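Local atomic coordinates of folylpolyglutamate synthase protein FOLC (Mycobacterium tuberculosis, PDB entry 2VOS), a protein that probably catalyses the ATP-driven addition of L-glutamate to dihydropteroate, forming dihydrofolate, and to tetrahydrofolate, building its polyglutamate tail. Residues A[66-71]-A[182-187]; A[71-76]-A[355-360]; A[95-100]-A[172-177]. All coordinates share one frame; numbering follows the deposited sequence.

Contact 1 (A[66-71]-A[182-187]); sequences SIHIAG and DATNVI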
loop_
_atom_site.group_PDB
_atom_site.type_symbol
_atom_site.label_atom_id
_atom_site.label_comp_id
_atom_site.label_asym_id
_atom_site.label_seq_id
_atom_site.Cartn_x
_atom_site.Cartn_y
_atom_site.Cartn_z
ATOM N N SER A 66 -12.547 13.178 -4.627
ATOM C CA SER A 66 -11.528 12.185 -4.271
ATOM C C SER A 66 -11.495 11.062 -5.281
ATOM O O SER A 66 -12.498 10.750 -5.939
ATOM C CB SER A 66 -11.857 11.483 -2.916
ATOM O OG SER A 66 -11.762 12.361 -1.773
ATOM N N ILE A 67 -10.357 10.395 -5.345
ATOM C CA ILE A 67 -10.255 9.131 -6.023
ATOM C C ILE A 67 -9.917 8.125 -4.917
ATOM O O ILE A 67 -8.952 8.330 -4.145
ATOM C CB ILE A 67 -9.072 9.186 -7.054
ATOM C CG1 ILE A 67 -9.346 10.271 -8.116
ATOM C CG2 ILE A 67 -8.780 7.805 -7.682
ATOM C CD1 ILE A 67 -8.046 10.678 -8.874
ATOM N N HIS A 68 -10.719 7.074 -4.833
ATOM C CA HIS A 68 -10.867 6.254 -3.651
ATOM C C HIS A 68 -10.420 4.857 -4.026
ATOM O O HIS A 68 -10.888 4.273 -4.999
ATOM C CB HIS A 68 -12.331 6.287 -3.178
ATOM C CG HIS A 68 -12.525 5.844 -1.755
ATOM N ND1 HIS A 68 -13.770 5.706 -1.178
ATOM C CD2 HIS A 68 -11.625 5.541 -0.786
ATOM C CE1 HIS A 68 -13.629 5.329 0.084
ATOM N NE2 HIS A 68 -12.335 5.231 0.349
ATOM N N ILE A 69 -9.485 4.289 -3.268
ATOM C CA ILE A 69 -8.830 3.082 -3.721
ATOM C C ILE A 69 -8.939 1.925 -2.712
ATOM O O ILE A 69 -8.552 2.076 -1.533
ATOM C CB ILE A 69 -7.293 3.376 -4.010
ATOM C CG1 ILE A 69 -7.160 4.469 -5.111
ATOM C CG2 ILE A 69 -6.547 2.124 -4.351
ATOM C CD1 ILE A 69 -5.806 5.257 -5.009
ATOM N N ALA A 70 -9.452 0.774 -3.185
ATOM C CA ALA A 70 -9.578 -0.448 -2.339
ATOM C C ALA A 70 -8.970 -1.590 -3.092
ATOM O O ALA A 70 -8.595 -1.449 -4.283
ATOM C CB ALA A 70 -11.048 -0.710 -2.003
ATOM N N GLY A 71 -8.757 -2.717 -2.405
ATOM C CA GLY A 71 -8.240 -3.900 -3.072
ATOM C C GLY A 71 -7.317 -4.600 -2.112
ATOM O O GLY A 71 -7.182 -4.150 -0.971
ATOM N N ASP A 182 -15.193 0.983 6.080
ATOM C CA ASP A 182 -13.902 1.608 6.421
ATOM C C ASP A 182 -14.158 3.093 6.754
ATOM O O ASP A 182 -15.040 3.709 6.154
ATOM C CB ASP A 182 -12.942 1.526 5.195
ATOM C CG ASP A 182 -11.576 2.056 5.516
ATOM O OD1 ASP A 182 -10.890 1.373 6.328
ATOM O OD2 ASP A 182 -11.248 3.183 5.040
ATOM N N ALA A 183 -13.365 3.678 7.651
ATOM C CA ALA A 183 -13.543 5.074 8.051
ATOM C C ALA A 183 -13.468 6.054 6.857
ATOM O O ALA A 183 -14.064 7.121 6.912
ATOM C CB ALA A 183 -12.472 5.482 9.163
ATOM N N THR A 184 -12.768 5.688 5.779
ATOM C CA THR A 184 -12.634 6.610 4.638
ATOM C C THR A 184 -13.937 6.661 3.839
ATOM O O THR A 184 -14.087 7.506 2.959
ATOM C CB THR A 184 -11.505 6.133 3.632
ATOM O OG1 THR A 184 -11.781 4.792 3.169
ATOM C CG2 THR A 184 -10.123 6.118 4.344
ATOM N N ASN A 185 -14.868 5.751 4.128
ATOM C CA ASN A 185 -16.009 5.589 3.218
ATOM C C ASN A 185 -17.131 6.618 3.504
ATOM O O ASN A 185 -18.288 6.270 3.572
ATOM C CB ASN A 185 -16.533 4.156 3.253
ATOM C CG ASN A 185 -17.397 3.823 2.042
ATOM O OD1 ASN A 185 -17.195 4.391 0.966
ATOM N ND2 ASN A 185 -18.342 2.903 2.204
ATOM N N VAL A 186 -16.774 7.882 3.638
ATOM C CA VAL A 186 -17.722 8.941 3.884
ATOM C C VAL A 186 -17.514 10.027 2.826
ATOM O O VAL A 186 -17.854 11.193 3.069
ATOM C CB VAL A 186 -17.475 9.592 5.310
ATOM C CG1 VAL A 186 -17.981 8.670 6.358
ATOM C CG2 VAL A 186 -15.964 9.873 5.548
ATOM N N ILE A 187 -16.933 9.660 1.669
ATOM C CA ILE A 187 -16.573 10.641 0.656
ATOM C C ILE A 187 -17.342 10.604 -0.684
ATOM O O ILE A 187 -17.257 11.619 -1.465
ATOM C CB ILE A 187 -15.089 10.608 0.349
ATOM C CG1 ILE A 187 -14.609 9.181 0.029
ATOM C CG2 ILE A 187 -14.363 11.159 1.541
ATOM C CD1 ILE A 187 -13.065 9.128 -0.346
HETATM O O HOH W 1 -15.329 12.790 -3.345
#

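Contact 2 (A[71-76]-A[355-360]); sequences GTNGKT and NPAGAS. With CO (cobalt (II) ion), chain E; ADP (adenosine-5'-diphosphate), chain B.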
loop_
_atom_site.group_PDB
_atom_site.type_symbol
_atom_site.label_atom_id
_atom_site.label_comp_id
_atom_site.label_asym_id
_atom_site.label_seq_id
_atom_site.Cartn_x
_atom_site.Cartn_y
_atom_site.Cartn_z
ATOM N N GLY A 71 -8.757 -2.717 -2.405
ATOM C CA GLY A 71 -8.240 -3.900 -3.072
ATOM C C GLY A 71 -7.317 -4.600 -2.112
ATOM O O GLY A 71 -7.182 -4.150 -0.971
ATOM N N THR A 72 -6.650 -5.662 -2.553
ATOM C CA THR A 72 -5.773 -6.387 -1.660
ATOM C C THR A 72 -4.327 -6.046 -1.855
ATOM O O THR A 72 -3.597 -5.926 -0.878
ATOM C CB THR A 72 -5.921 -7.922 -1.821
ATOM O OG1 THR A 72 -7.305 -8.239 -1.578
ATOM C CG2 THR A 72 -5.095 -8.604 -0.745
ATOM N N ASN A 73 -3.864 -5.996 -3.093
ATOM C CA ASN A 73 -2.473 -5.652 -3.326
ATOM C C ASN A 73 -2.390 -4.440 -4.299
ATOM O O ASN A 73 -3.199 -4.327 -5.202
ATOM C CB ASN A 73 -1.725 -6.809 -3.968
ATOM C CG ASN A 73 -1.374 -7.926 -2.977
ATOM O OD1 ASN A 73 -2.102 -8.889 -2.908
ATOM N ND2 ASN A 73 -0.226 -7.806 -2.252
ATOM N N GLY A 74 -1.389 -3.581 -4.097
ATOM C CA GLY A 74 -1.139 -2.436 -4.963
ATOM C C GLY A 74 -1.915 -1.181 -4.555
ATOM O O GLY A 74 -1.828 -0.165 -5.263
ATOM N N LYS A 75 -2.675 -1.195 -3.458
ATOM C CA LYS A 75 -3.434 0.037 -3.142
ATOM C C LYS A 75 -2.499 1.236 -2.978
ATOM O O LYS A 75 -2.737 2.311 -3.544
ATOM C CB LYS A 75 -4.323 -0.008 -1.879
ATOM C CG LYS A 75 -5.502 -1.080 -1.880
ATOM C CD LYS A 75 -6.293 -0.992 -0.584
ATOM C CE LYS A 75 -5.465 -1.495 0.636
ATOM N NZ LYS A 75 -4.835 -2.862 0.395
ATOM N N THR A 76 -1.525 1.087 -2.086
ATOM C CA THR A 76 -0.603 2.208 -1.798
ATOM C C THR A 76 0.166 2.610 -3.058
ATOM O O THR A 76 0.317 3.807 -3.353
ATOM C CB THR A 76 0.369 1.875 -0.624
ATOM O OG1 THR A 76 -0.415 1.907 0.558
ATOM C CG2 THR A 76 1.433 3.015 -0.501
ATOM N N ASN A 355 1.552 -11.111 1.961
ATOM C CA ASN A 355 0.533 -12.094 1.617
ATOM C C ASN A 355 1.050 -12.919 0.418
ATOM O O ASN A 355 2.067 -12.577 -0.178
ATOM C CB ASN A 355 -0.840 -11.441 1.323
ATOM C CG ASN A 355 -0.857 -10.651 -0.048
ATOM O OD1 ASN A 355 0.184 -10.288 -0.547
ATOM N ND2 ASN A 355 -2.020 -10.467 -0.647
ATOM N N PRO A 356 0.353 -14.011 0.070
ATOM C CA PRO A 356 0.896 -14.893 -0.977
ATOM C C PRO A 356 1.009 -14.182 -2.318
ATOM O O PRO A 356 2.048 -14.298 -2.946
ATOM C CB PRO A 356 -0.118 -16.030 -1.057
ATOM C CG PRO A 356 -0.584 -16.151 0.393
ATOM C CD PRO A 356 -0.717 -14.667 0.837
ATOM N N ALA A 357 -0.037 -13.472 -2.758
ATOM C CA ALA A 357 0.061 -12.707 -4.007
ATOM C C ALA A 357 1.272 -11.734 -4.040
ATOM O O ALA A 357 1.979 -11.695 -5.052
ATOM C CB ALA A 357 -1.219 -11.959 -4.314
ATOM N N GLY A 358 1.503 -10.949 -2.972
ATOM C CA GLY A 358 2.637 -10.051 -2.944
ATOM C C GLY A 358 3.979 -10.801 -2.900
ATOM O O GLY A 358 4.953 -10.371 -3.542
ATOM N N ALA A 359 4.072 -11.898 -2.141
ATOM C CA ALA A 359 5.350 -12.657 -2.030
ATOM C C ALA A 359 5.676 -13.324 -3.390
ATOM O O ALA A 359 6.838 -13.451 -3.789
ATOM C CB ALA A 359 5.248 -13.766 -0.929
ATOM N N SER A 360 4.627 -13.807 -4.046
ATOM C CA SER A 360 4.765 -14.293 -5.402
ATOM C C SER A 360 5.234 -13.195 -6.400
ATOM O O SER A 360 6.119 -13.456 -7.236
ATOM C CB SER A 360 3.471 -14.996 -5.835
ATOM O OG SER A 360 3.528 -15.213 -7.214
HETATM CO CO CO E . -1.400 0.212 1.535
HETATM P PB ADP B . -1.410 -2.321 -0.463
HETATM O O1B ADP B . -1.444 -0.841 -0.186
HETATM O O2B ADP B . -1.039 -3.136 0.745
HETATM O O3B ADP B . -2.568 -2.882 -1.230
HETATM P PA ADP B . 1.212 -1.872 -1.773
HETATM O O1A ADP B . 1.693 -1.296 -0.449
HETATM O O2A ADP B . 1.404 -1.211 -3.128
HETATM O O3A ADP B . -0.258 -2.568 -1.584
HETATM O "O5'" ADP B . 2.104 -3.223 -1.903
HETATM C "C5'" ADP B . 2.363 -4.144 -0.833
HETATM C "C4'" ADP B . 3.187 -5.289 -1.462
HETATM O "O4'" ADP B . 2.356 -5.991 -2.427
HETATM C "C3'" ADP B . 4.353 -4.824 -2.332
HETATM O "O3'" ADP B . 5.574 -4.886 -1.623
HETATM C "C2'" ADP B . 4.515 -5.793 -3.469
HETATM O "O2'" ADP B . 5.181 -6.981 -2.920
HETATM C "C1'" ADP B . 3.104 -6.293 -3.632
HETATM N N9 ADP B . 2.289 -5.667 -4.712
HETATM C C8 ADP B . 1.994 -4.350 -4.980
HETATM N N7 ADP B . 1.148 -4.275 -6.050
HETATM C C5 ADP B . 0.819 -5.557 -6.386
HETATM C C6 ADP B . -0.042 -6.212 -7.377
HETATM N N6 ADP B . -0.761 -5.483 -8.257
HETATM N N1 ADP B . -0.026 -7.550 -7.393
HETATM C C2 ADP B . 0.713 -8.353 -6.585
HETATM N N3 ADP B . 1.514 -7.835 -5.617
HETATM C C4 ADP B . 1.588 -6.467 -5.521
HETATM O O HOH W 2 -2.440 -1.289 2.690
HETATM O O HOH W 3 0.462 -0.656 1.990
#

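Contact 3 (A[95-100]-A[172-177]); sequences RTTSPH and VVEVGM. With CO (cobalt (II) ion), chain E.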
loop_
_atom_site.group_PDB
_atom_site.type_symbol
_atom_site.label_atom_id
_atom_site.label_comp_id
_atom_site.label_asym_id
_atom_site.label_seq_id
_atom_site.Cartn_x
_atom_site.Cartn_y
_atom_site.Cartn_z
ATOM N N ARG A 95 -3.061 13.205 -0.320
ATOM C CA ARG A 95 -3.097 11.780 -0.444
ATOM C C ARG A 95 -3.015 11.154 0.967
ATOM O O ARG A 95 -2.180 11.552 1.813
ATOM C CB ARG A 95 -1.906 11.269 -1.302
ATOM C CG ARG A 95 -1.770 9.747 -1.178
ATOM C CD ARG A 95 -0.752 9.162 -2.182
ATOM N NE ARG A 95 0.466 9.996 -2.399
ATOM C CZ ARG A 95 1.539 9.981 -1.596
ATOM N NH1 ARG A 95 1.548 9.244 -0.455
ATOM N NH2 ARG A 95 2.607 10.698 -1.926
ATOM N N THR A 96 -3.899 10.192 1.227
ATOM C CA THR A 96 -3.820 9.508 2.488
ATOM C C THR A 96 -3.639 8.041 2.177
ATOM O O THR A 96 -4.355 7.453 1.350
ATOM C CB THR A 96 -4.967 9.847 3.485
ATOM O OG1 THR A 96 -4.778 9.097 4.693
ATOM C CG2 THR A 96 -6.367 9.602 2.922
ATOM N N THR A 97 -2.600 7.466 2.764
ATOM C CA THR A 97 -2.271 6.072 2.546
ATOM C C THR A 97 -2.031 5.376 3.891
ATOM O O THR A 97 -1.943 6.028 4.921
ATOM C CB THR A 97 -0.971 5.875 1.704
ATOM O OG1 THR A 97 0.075 6.693 2.263
ATOM C CG2 THR A 97 -1.186 6.263 0.190
ATOM N N SER A 98 -1.983 4.037 3.847
ATOM C CA SER A 98 -1.759 3.225 5.021
ATOM C C SER A 98 -1.302 1.829 4.578
ATOM O O SER A 98 -1.418 1.427 3.375
ATOM C CB SER A 98 -2.991 3.167 5.922
ATOM O OG SER A 98 -4.050 2.665 5.148
ATOM N N PRO A 99 -0.641 1.121 5.517
ATOM C CA PRO A 99 -0.183 1.687 6.790
ATOM C C PRO A 99 1.047 2.610 6.518
ATOM O O PRO A 99 1.488 2.688 5.388
ATOM C CB PRO A 99 0.256 0.452 7.618
ATOM C CG PRO A 99 0.126 -0.743 6.715
ATOM C CD PRO A 99 -0.253 -0.283 5.309
ATOM N N HIS A 100 1.627 3.259 7.522
ATOM C CA HIS A 100 2.934 3.925 7.305
ATOM C C HIS A 100 4.097 2.915 7.489
ATOM O O HIS A 100 3.974 1.907 8.238
ATOM C CB HIS A 100 3.118 5.156 8.216
ATOM C CG HIS A 100 3.220 4.840 9.690
ATOM N ND1 HIS A 100 2.140 4.909 10.545
ATOM C CD2 HIS A 100 4.290 4.523 10.468
ATOM C CE1 HIS A 100 2.540 4.620 11.777
ATOM N NE2 HIS A 100 3.841 4.378 11.754
ATOM N N VAL A 172 -6.513 11.795 -2.892
ATOM C CA VAL A 172 -6.355 10.425 -3.298
ATOM C C VAL A 172 -6.404 9.602 -2.012
ATOM O O VAL A 172 -5.577 9.807 -1.090
ATOM C CB VAL A 172 -4.943 10.184 -3.944
ATOM C CG1 VAL A 172 -4.865 8.715 -4.400
ATOM C CG2 VAL A 172 -4.745 11.137 -5.132
ATOM N N VAL A 173 -7.377 8.709 -1.910
ATOM C CA VAL A 173 -7.717 8.197 -0.582
ATOM C C VAL A 173 -7.656 6.686 -0.588
ATOM O O VAL A 173 -8.452 6.019 -1.289
ATOM C CB VAL A 173 -9.142 8.620 -0.204
ATOM C CG1 VAL A 173 -9.518 7.974 1.216
ATOM C CG2 VAL A 173 -9.242 10.184 -0.191
ATOM N N GLU A 174 -6.740 6.110 0.179
ATOM C CA GLU A 174 -6.640 4.669 0.232
ATOM C C GLU A 174 -7.495 4.137 1.404
ATOM O O GLU A 174 -7.421 4.653 2.506
ATOM C CB GLU A 174 -5.185 4.250 0.466
ATOM C CG GLU A 174 -4.984 2.803 0.743
ATOM C CD GLU A 174 -3.504 2.418 0.928
ATOM O OE1 GLU A 174 -2.595 3.273 0.926
ATOM O OE2 GLU A 174 -3.256 1.212 1.062
ATOM N N VAL A 175 -8.261 3.083 1.162
ATOM C CA VAL A 175 -8.976 2.365 2.231
ATOM C C VAL A 175 -7.999 1.822 3.289
ATOM O O VAL A 175 -6.905 1.338 2.957
ATOM C CB VAL A 175 -9.846 1.214 1.555
ATOM C CG1 VAL A 175 -10.382 0.243 2.537
ATOM C CG2 VAL A 175 -11.039 1.867 0.849
ATOM N N GLY A 176 -8.362 1.944 4.571
ATOM C CA GLY A 176 -7.618 1.301 5.654
ATOM C C GLY A 176 -7.787 -0.202 5.541
ATOM O O GLY A 176 -6.806 -0.945 5.446
HETATM N N MSE A 177 -9.028 -0.673 5.501
HETATM C CA MSE A 177 -9.236 -2.108 5.388
HETATM C C MSE A 177 -10.639 -2.345 4.801
HETATM O O MSE A 177 -11.563 -1.599 5.151
HETATM C CB MSE A 177 -9.129 -2.668 6.798
HETATM C CG MSE A 177 -9.497 -4.047 7.021
HETATM SE SE MSE A 177 -8.811 -4.355 8.920
HETATM C CE MSE A 177 -6.995 -4.927 8.430
HETATM CO CO CO E . -1.400 0.212 1.535
HETATM O O HOH W 4 -4.555 -0.013 4.042
HETATM O O HOH W 5 -5.468 5.458 4.356
HETATM O O HOH W 2 -2.440 -1.289 2.690
HETATM O O HOH W 3 0.462 -0.656 1.990
#

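Contact 1 (A[66-71]-A[182-187])
Strand 66-70, with G71 after it, runs past an irregular loop, 182-187, and the closest CA atoms are those of S66 and I187, 7.2 Å apart. Side chains bridge this gap, above all that of H68. With CG anti to the backbone N (chi1 -162°), the imidazole reaches into the loop, and H68 NE2 donates to T184 OG1 at 2.9 Å. The hydroxyl lies almost in the ring plane and in turn donates a hydrogen bond to D182 OD2, using the anti lone pair of that oxygen. OD2 also takes the T184 backbone N-H from above the carboxylate plane, closing an Asx turn. Held at its edge by this chain of polar atoms, the H68 ring is covered on one face by I187: CD1 sits over its centre, 3.6 Å from the centroid, in a CH-pi contact. I187 CD1 also touches S66 CB at 3.7 Å. Water 1 accepts weakly from S66 N and donates to I187 O. The strand is central in a mostly parallel sheet, paired with strands 170-174 and 191-194. Its I67 and I69 pack on helix 75-88, whereas I187 and V186 of the loop rest against F160 of helix 151-165.

Contact 2 (A[71-76]-A[355-360])
N73 and N355 supply most of the buried surface, joined by a pair of reciprocal amide hydrogen bonds. Their side chains approach from opposite directions with the amide planes 37° apart, so the ring of atoms between them is twisted rather than flat. N355 ND2 donates to N73 OD1 at 2.8 Å, and N73 ND2 returns a bond to N355 OD1 at 3.0 Å. Both are fairly straight, and each acceptor lies close to the plane of the donating amide. N355 is also the N-cap of helix 356-368: its OD1 accepts from G358 N at 2.8 Å, and the two donors reach this oxygen from opposite faces. ND2 has a second acceptor in I199 O. With both ends engaged in this way, the amide of N355 is fixed in rotation.

N73 is similarly occupied. Its chi1 of -77° sets CG beside the backbone N, and N73 ND2 also donates to the ribose O4' of ADP at 3.2 Å, while CB packs against the adenine at C4 and C5. A357 CB, from the first turn of the helix, adds a contact of 3.5 Å to N73 OD1. T72 contributes a methyl, CG2, laid across N355 ND2; T72 OG1 is hydrogen-bonded to the backbone N of S198.

Beyond N73 the chain wraps the beta-phosphate. K75 NZ meets both ADP O3B and G71 O, the backbone N of K75 and T76 bind O3B and O1B, and T76 OG1 ligates cobalt at 2.2 Å. This is the P-loop, or Walker A, arrangement of the Mur ligase middle domain, here joined by an asparagine pair to the glutamate ligase domain beside the bound nucleotide.

Contact 3 (A[95-100]-A[172-177])
T96 lays its CG2 methyl alongside CG1 of V173, 3.9 Å away and pointing the same way. The two belong to neighbouring parallel strands of the central sheet in this P-loop nucleotide-binding domain, on the face that helix 151-165 covers at T96. R95 and V172 occupy the other face, toward helix 75-88, and the R95 guanidinium leads off to a salt bridge with D83. The ladder consists of two hydrogen bonds, T96 N to V172 O and E174 N to T96 O (3.0 Å).

Where the strands end, E174 takes over the pairing. Its chain, anti at chi1 and extended beyond CG (171° and 178°), carries the carboxylate across to the loop. There E174 OE1 accepts from S98 N at 3.1 Å, well above the carboxylate plane, and touches T97 CB. E174 OE2 and S98 O both bind cobalt, each at 2.2 Å; the shared metal brings these two acceptors to 3.0 Å of each other. T76 OG1, a beta-phosphate oxygen of ADP and waters 2 and 3 complete six ligands. P99, joined to S98 by a cis peptide bond, turns the chain just beyond the metal. The S98 side chain hydrogen-bonds through OG to water 5, which donates to E174 O at 2.8 Å.

Overall arrangement
Along the chain the segments run 66-71, 71-76, 95-100, 172-177, 182-187 and 355-360, so contact 3 is enclosed by both others, while contacts 1 and 2 interlock and share G71. Contacts 1 and 3 lie about 8 Å apart, centre to centre, on one sheet, where strand 170-174 pairs with strands 66-70 and 93-96. The centre of contact 2 lies about 14 Å from that of contact 3 and about 18 Å from that of contact 1, at the end of strand 66-70 where helix 75-88 begins. Contacts 2 and 3 meet at the cobalt ion. The strand ends and the loops and helix that follow them thus bring nucleotide and metal ligands to one site, which contact 2 connects to the C-terminal domain.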